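PDB 4QO6: adenylate cyclase-like protein from Chlamydia trachomatis, which is a structural protein of the type III secretion system inner-membrane ring, seen here as part of its periplasmic region of small BON-like domains. Local coordinates for residues D10-I15 with V25-N30; Q35-G40 with S63-V68. One frame throughout, in Å; residues are numbered along the deposited sequence. Where two conformers were deposited one is given.

Contact 1: D10-I15 with V25-N30; sequences DLIHDI and VRFTFN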
loop_
_atom_site.group_PDB
_atom_site.type_symbol
_atom_site.label_atom_id
_atom_site.label_comp_id
_atom_site.label_asym_id
_atom_site.label_seq_id
_atom_site.Cartn_x
_atom_site.Cartn_y
_atom_site.Cartn_z
ATOM N N ASP A 10 4.773 26.007 35.115
ATOM C CA ASP A 10 5.214 26.713 33.903
ATOM C C ASP A 10 6.245 25.858 33.169
ATOM O O ASP A 10 6.325 25.911 31.943
ATOM C CB ASP A 10 5.784 28.115 34.213
ATOM C CG ASP A 10 7.243 28.091 34.671
ATOM O OD1 ASP A 10 7.531 27.635 35.790
ATOM O OD2 ASP A 10 8.108 28.573 33.919
ATOM N N LEU A 11 7.002 25.061 33.929
ATOM C CA LEU A 11 7.889 24.052 33.363
ATOM C C LEU A 11 7.166 23.025 32.489
ATOM O O LEU A 11 7.621 22.706 31.398
ATOM C CB LEU A 11 8.625 23.316 34.467
ATOM C CG LEU A 11 10.002 23.936 34.648
ATOM C CD1 LEU A 11 9.915 25.418 35.036
ATOM C CD2 LEU A 11 10.821 23.099 35.633
ATOM N N ILE A 12 6.046 22.512 32.979
ATOM C CA ILE A 12 5.254 21.545 32.243
ATOM C C ILE A 12 4.738 22.184 30.980
ATOM O O ILE A 12 4.938 21.599 29.905
ATOM C CB ILE A 12 4.151 20.885 33.131
ATOM C CG1 ILE A 12 4.803 20.091 34.279
ATOM C CG2 ILE A 12 3.282 19.915 32.358
ATOM C CD1 ILE A 12 6.006 19.231 33.907
ATOM N N HIS A 13 4.153 23.402 31.095
ATOM C CA HIS A 13 3.651 24.105 29.939
ATOM C C HIS A 13 4.750 24.399 28.900
ATOM O O HIS A 13 4.507 24.277 27.698
ATOM C CB HIS A 13 2.883 25.369 30.376
ATOM C CG HIS A 13 1.505 25.079 30.883
ATOM N ND1 HIS A 13 1.226 24.868 32.216
ATOM C CD2 HIS A 13 0.327 24.932 30.227
ATOM C CE1 HIS A 13 -0.062 24.610 32.363
ATOM N NE2 HIS A 13 -0.632 24.648 31.171
ATOM N N ASP A 14 5.945 24.765 29.350
ATOM C CA ASP A 14 7.068 24.990 28.449
ATOM C C ASP A 14 7.519 23.694 27.694
ATOM O O ASP A 14 7.729 23.717 26.492
ATOM C CB ASP A 14 8.298 25.574 29.243
ATOM C CG ASP A 14 8.131 27.076 29.665
ATOM O OD1 ASP A 14 7.034 27.670 29.492
ATOM O OD2 ASP A 14 9.121 27.656 30.158
ATOM N N ILE A 15 7.719 22.580 28.399
ATOM C CA ILE A 15 7.986 21.298 27.725
ATOM C C ILE A 15 6.859 20.901 26.737
ATOM O O ILE A 15 7.129 20.601 25.574
ATOM C CB ILE A 15 8.203 20.136 28.734
ATOM C CG1 ILE A 15 9.371 20.440 29.685
ATOM C CG2 ILE A 15 8.521 18.836 27.985
ATOM C CD1 ILE A 15 9.326 19.577 30.929
ATOM N N VAL A 25 5.210 11.975 20.785
ATOM C CA VAL A 25 6.326 12.131 21.697
ATOM C C VAL A 25 5.783 12.316 23.094
ATOM O O VAL A 25 4.762 13.029 23.283
ATOM C CB VAL A 25 7.237 13.217 21.317
ATOM C CG1 VAL A 25 8.283 13.439 22.411
ATOM C CG2 VAL A 25 7.910 12.894 20.009
ATOM N N ARG A 26 6.396 11.587 24.038
ATOM C CA ARG A 26 6.114 11.650 25.475
ATOM C C ARG A 26 7.384 11.943 26.277
ATOM O O ARG A 26 8.476 11.891 25.754
ATOM C CB ARG A 26 5.477 10.335 25.950
ATOM C CG ARG A 26 4.212 9.911 25.184
ATOM C CD ARG A 26 3.013 10.881 25.409
ATOM N NE ARG A 26 1.805 10.389 24.687
ATOM C CZ ARG A 26 1.404 10.787 23.496
ATOM N NH1 ARG A 26 2.050 11.738 22.842
ATOM N NH2 ARG A 26 0.303 10.285 22.954
ATOM N N PHE A 27 7.262 12.253 27.545
ATOM C CA PHE A 27 8.436 12.576 28.410
ATOM C C PHE A 27 8.197 12.345 29.886
ATOM O O PHE A 27 7.072 12.283 30.333
ATOM C CB PHE A 27 8.788 14.087 28.298
ATOM C CG PHE A 27 7.758 14.990 28.944
ATOM C CD1 PHE A 27 6.585 15.286 28.293
ATOM C CD2 PHE A 27 7.962 15.528 30.215
ATOM C CE1 PHE A 27 5.603 16.156 28.857
ATOM C CE2 PHE A 27 6.987 16.379 30.805
ATOM C CZ PHE A 27 5.807 16.681 30.128
ATOM N N THR A 28 9.278 12.400 30.637
ATOM C CA THR A 28 9.247 12.521 32.086
ATOM C C THR A 28 10.392 13.449 32.386
ATOM O O THR A 28 11.385 13.425 31.683
ATOM C CB THR A 28 9.438 11.153 32.849
ATOM O OG1 THR A 28 10.716 10.579 32.544
ATOM C CG2 THR A 28 8.346 10.148 32.427
ATOM N N PHE A 29 10.201 14.328 33.371
ATOM C CA PHE A 29 11.188 15.351 33.708
ATOM C C PHE A 29 11.460 15.191 35.182
ATOM O O PHE A 29 10.544 15.277 35.999
ATOM C CB PHE A 29 10.697 16.793 33.418
ATOM C CG PHE A 29 11.657 17.862 33.921
ATOM C CD1 PHE A 29 12.912 18.019 33.333
ATOM C CD2 PHE A 29 11.329 18.673 35.003
ATOM C CE1 PHE A 29 13.819 18.959 33.813
ATOM C CE2 PHE A 29 12.236 19.630 35.493
ATOM C CZ PHE A 29 13.473 19.765 34.890
ATOM N N ASN A 30 12.718 14.916 35.493
ATOM C CA ASN A 30 13.163 14.706 36.857
ATOM C C ASN A 30 13.781 15.977 37.416
ATOM O O ASN A 30 14.962 16.212 37.250
ATOM C CB ASN A 30 14.181 13.570 36.899
ATOM C CG ASN A 30 14.746 13.331 38.290
ATOM O OD1 ASN A 30 14.392 14.009 39.260
ATOM N ND2 ASN A 30 15.647 12.371 38.381
#
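I15 carries this contact: its side chain rises from helix 10-19 into the angle between F27 and F29 of strand 26-30. The chain forks at CB. The CG2 branch lies anti to the backbone N and ends almost exactly over the middle of the F27 ring, 3.8 Å from the centroid and 1° off the ring normal, a textbook CH-pi contact. The other branch, CG1, runs beside the backbone N and carries CD1 outward to the strand, where it meets F27 CE2 at 4.0 Å and, at the same distance, F29 CB. This is the helix-on-sheet packing of the CdsD PD1 domain, a member of the BON clan; the short helix and strand axes run roughly antiparallel, at 147°. I15 takes one face of F27, while I12 CD1 comes to the ring's edge, 4.3 Å from CE2. F29 stands with CG anti to its backbone N (chi1 173°), which carries the ring out toward the first turn of the helix, and there L11 CD2 reaches CE2 at 3.7 Å in an oblique approach. No hydrogen bond joins the two segments. L36 of the next strand also touches both I15 and F27, and F60 packs on L11 and I15.

Contact 2: Q35-G40 with S63-V68; sequences QLFLIG and SVDDNV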
loop_
_atom_site.group_PDB
_atom_site.type_symbol
_atom_site.label_atom_id
_atom_site.label_comp_id
_atom_site.label_asym_id
_atom_site.label_seq_id
_atom_site.Cartn_x
_atom_site.Cartn_y
_atom_site.Cartn_z
ATOM N N GLN A 35 16.896 16.448 34.377
ATOM C CA GLN A 35 16.967 15.533 33.256
ATOM C C GLN A 35 15.613 15.331 32.580
ATOM O O GLN A 35 14.614 15.023 33.246
ATOM C CB GLN A 35 17.490 14.164 33.705
ATOM C CG GLN A 35 17.399 13.142 32.582
ATOM C CD GLN A 35 18.487 12.105 32.656
ATOM O OE1 GLN A 35 18.307 11.034 33.234
ATOM N NE2 GLN A 35 19.637 12.427 32.083
ATOM N N LEU A 36 15.596 15.490 31.263
ATOM C CA LEU A 36 14.409 15.168 30.456
ATOM C C LEU A 36 14.614 13.833 29.767
ATOM O O LEU A 36 15.596 13.623 29.061
ATOM C CB LEU A 36 14.154 16.258 29.422
ATOM C CG LEU A 36 12.858 16.237 28.609
ATOM C CD1 LEU A 36 11.624 16.534 29.406
ATOM C CD2 LEU A 36 12.931 17.235 27.474
ATOM N N PHE A 37 13.679 12.929 29.957
ATOM C CA PHE A 37 13.680 11.684 29.221
ATOM C C PHE A 37 12.594 11.751 28.149
ATOM O O PHE A 37 11.442 11.949 28.469
ATOM C CB PHE A 37 13.402 10.569 30.219
ATOM C CG PHE A 37 13.189 9.212 29.613
ATOM C CD1 PHE A 37 11.945 8.788 29.293
ATOM C CD2 PHE A 37 14.220 8.333 29.490
ATOM C CE1 PHE A 37 11.719 7.513 28.789
ATOM C CE2 PHE A 37 14.016 7.043 29.004
ATOM C CZ PHE A 37 12.755 6.639 28.635
ATOM N N LEU A 38 12.963 11.600 26.883
ATOM C CA LEU A 38 12.030 11.605 25.768
ATOM C C LEU A 38 11.875 10.218 25.126
ATOM O O LEU A 38 12.894 9.553 24.836
ATOM C CB LEU A 38 12.601 12.476 24.673
ATOM C CG LEU A 38 12.716 13.970 24.960
ATOM C CD1 LEU A 38 13.303 14.710 23.764
ATOM C CD2 LEU A 38 11.320 14.493 25.306
ATOM N N ILE A 39 10.630 9.869 24.802
ATOM C CA ILE A 39 10.318 8.670 24.030
ATOM C C ILE A 39 9.273 8.945 22.955
ATOM O O ILE A 39 8.570 9.962 23.021
ATOM C CB ILE A 39 9.912 7.505 24.996
ATOM C CG1 ILE A 39 10.006 6.145 24.299
ATOM C CG2 ILE A 39 8.516 7.634 25.568
ATOM C CD1 ILE A 39 9.956 4.983 25.282
ATOM N N GLY A 40 9.198 8.069 21.948
ATOM C CA GLY A 40 8.143 8.072 20.881
ATOM C C GLY A 40 8.768 8.096 19.481
ATOM O O GLY A 40 9.855 7.583 19.342
ATOM N N SER A 63 19.895 17.922 31.089
ATOM C CA SER A 63 20.220 16.855 30.149
ATOM C C SER A 63 18.989 16.218 29.503
ATOM O O SER A 63 17.870 16.320 30.021
ATOM C CB SER A 63 21.048 15.780 30.843
ATOM O OG SER A 63 20.240 15.047 31.724
ATOM N N VAL A 64 19.229 15.599 28.355
ATOM C CA VAL A 64 18.200 14.932 27.585
ATOM C C VAL A 64 18.561 13.436 27.381
ATOM O O VAL A 64 19.634 13.129 26.910
ATOM C CB VAL A 64 18.004 15.636 26.254
ATOM C CG1 VAL A 64 16.941 14.911 25.439
ATOM C CG2 VAL A 64 17.587 17.120 26.488
ATOM N N ASP A 65 17.688 12.537 27.816
ATOM C CA ASP A 65 17.832 11.139 27.545
ATOM C C ASP A 65 16.884 10.814 26.357
ATOM O O ASP A 65 15.668 10.691 26.485
ATOM C CB ASP A 65 17.522 10.303 28.813
ATOM C CG ASP A 65 17.800 8.798 28.606
ATOM O OD1 ASP A 65 17.421 8.236 27.565
ATOM O OD2 ASP A 65 18.430 8.163 29.457
ATOM N N ASP A 66 17.474 10.630 25.195
ATOM C CA ASP A 66 16.727 10.608 23.928
ATOM C C ASP A 66 16.444 9.200 23.456
ATOM O O ASP A 66 17.367 8.514 23.009
ATOM C CB ASP A 66 17.542 11.354 22.856
ATOM C CG ASP A 66 17.073 11.042 21.453
ATOM O OD1 ASP A 66 15.937 10.613 21.296
ATOM O OD2 ASP A 66 17.861 11.200 20.492
ATOM N N ASN A 67 15.188 8.776 23.542
ATOM C CA ASN A 67 14.768 7.445 23.070
ATOM C C ASN A 67 13.694 7.535 21.965
ATOM O O ASN A 67 12.717 6.771 21.882
ATOM C CB ASN A 67 14.276 6.669 24.256
ATOM C CG ASN A 67 15.341 6.521 25.315
ATOM O OD1 ASN A 67 16.112 5.557 25.286
ATOM N ND2 ASN A 67 15.382 7.435 26.270
ATOM N N VAL A 68 13.864 8.520 21.117
ATOM C CA VAL A 68 12.894 8.789 20.095
ATOM C C VAL A 68 13.335 8.040 18.828
ATOM O O VAL A 68 14.463 8.155 18.421
ATOM C CB VAL A 68 12.836 10.303 19.811
ATOM C CG1 VAL A 68 11.891 10.583 18.656
ATOM C CG2 VAL A 68 12.376 11.057 21.030
#
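Strands 35-39 and 63-70 run parallel, 15° apart over these segments, with backbone bonds in which L36 and L38 each bind the residues flanking their partner on the other strand: L36 N gives to S63 O, D65 N to L36 O at 2.7 Å, L38 N to D65 O, and N67 N to L38 O. L36 and L38 are thus gripped through both N and O. At the start of the ladder the Q35 side chain, kinked at chi2, reaches across to S63, and NE2 donates to S63 OG at 2.7 Å, the hydroxyl lying 20° out of the amide plane. On this same face D65 and the F37 ring lie side by side, F37 CD2 3.7 Å from D65 CG, their planes 51° apart. The N67 side chain crosses that of F37 at about a right angle. Within the PD1 domain the chain passes from 35-39 through the short strand 41-42 and helix 45-56 before returning as the parallel strand 63-70, and that helix covers the opposite face. Here L38 reaches both ways along the neighbouring strand: CD1 meets V64 CG1 at 4.0 Å, and CB meets V68 CG2 at 3.9 Å. V64 also packs on L52 and V55 of the helix. D66 OD1 accepts from V68 N at 3.0 Å in an Asx turn, while OD2 forms a salt bridge with K48.

Overall arrangement
Contacts 1 and 2 sit about 11 Å apart, centre to centre, in the PD1 domain, the first of this fragment, far out at one end of an elongated chain. They come in series: contact 1 closes at residue 30, and strand 35-39 of contact 2 follows directly. Strand 26-30 pairs antiparallel with 35-39, where R26 N lies 2.9 Å from I39 O, probably a hydrogen bond, and 35-39 pairs in turn with 63-70. One mixed sheet therefore runs through both contacts, with helices 10-19 and 45-56 packing against it. Two three-stranded sheets follow along the chain, consistent with a string of small domains making up an extended periplasmic region.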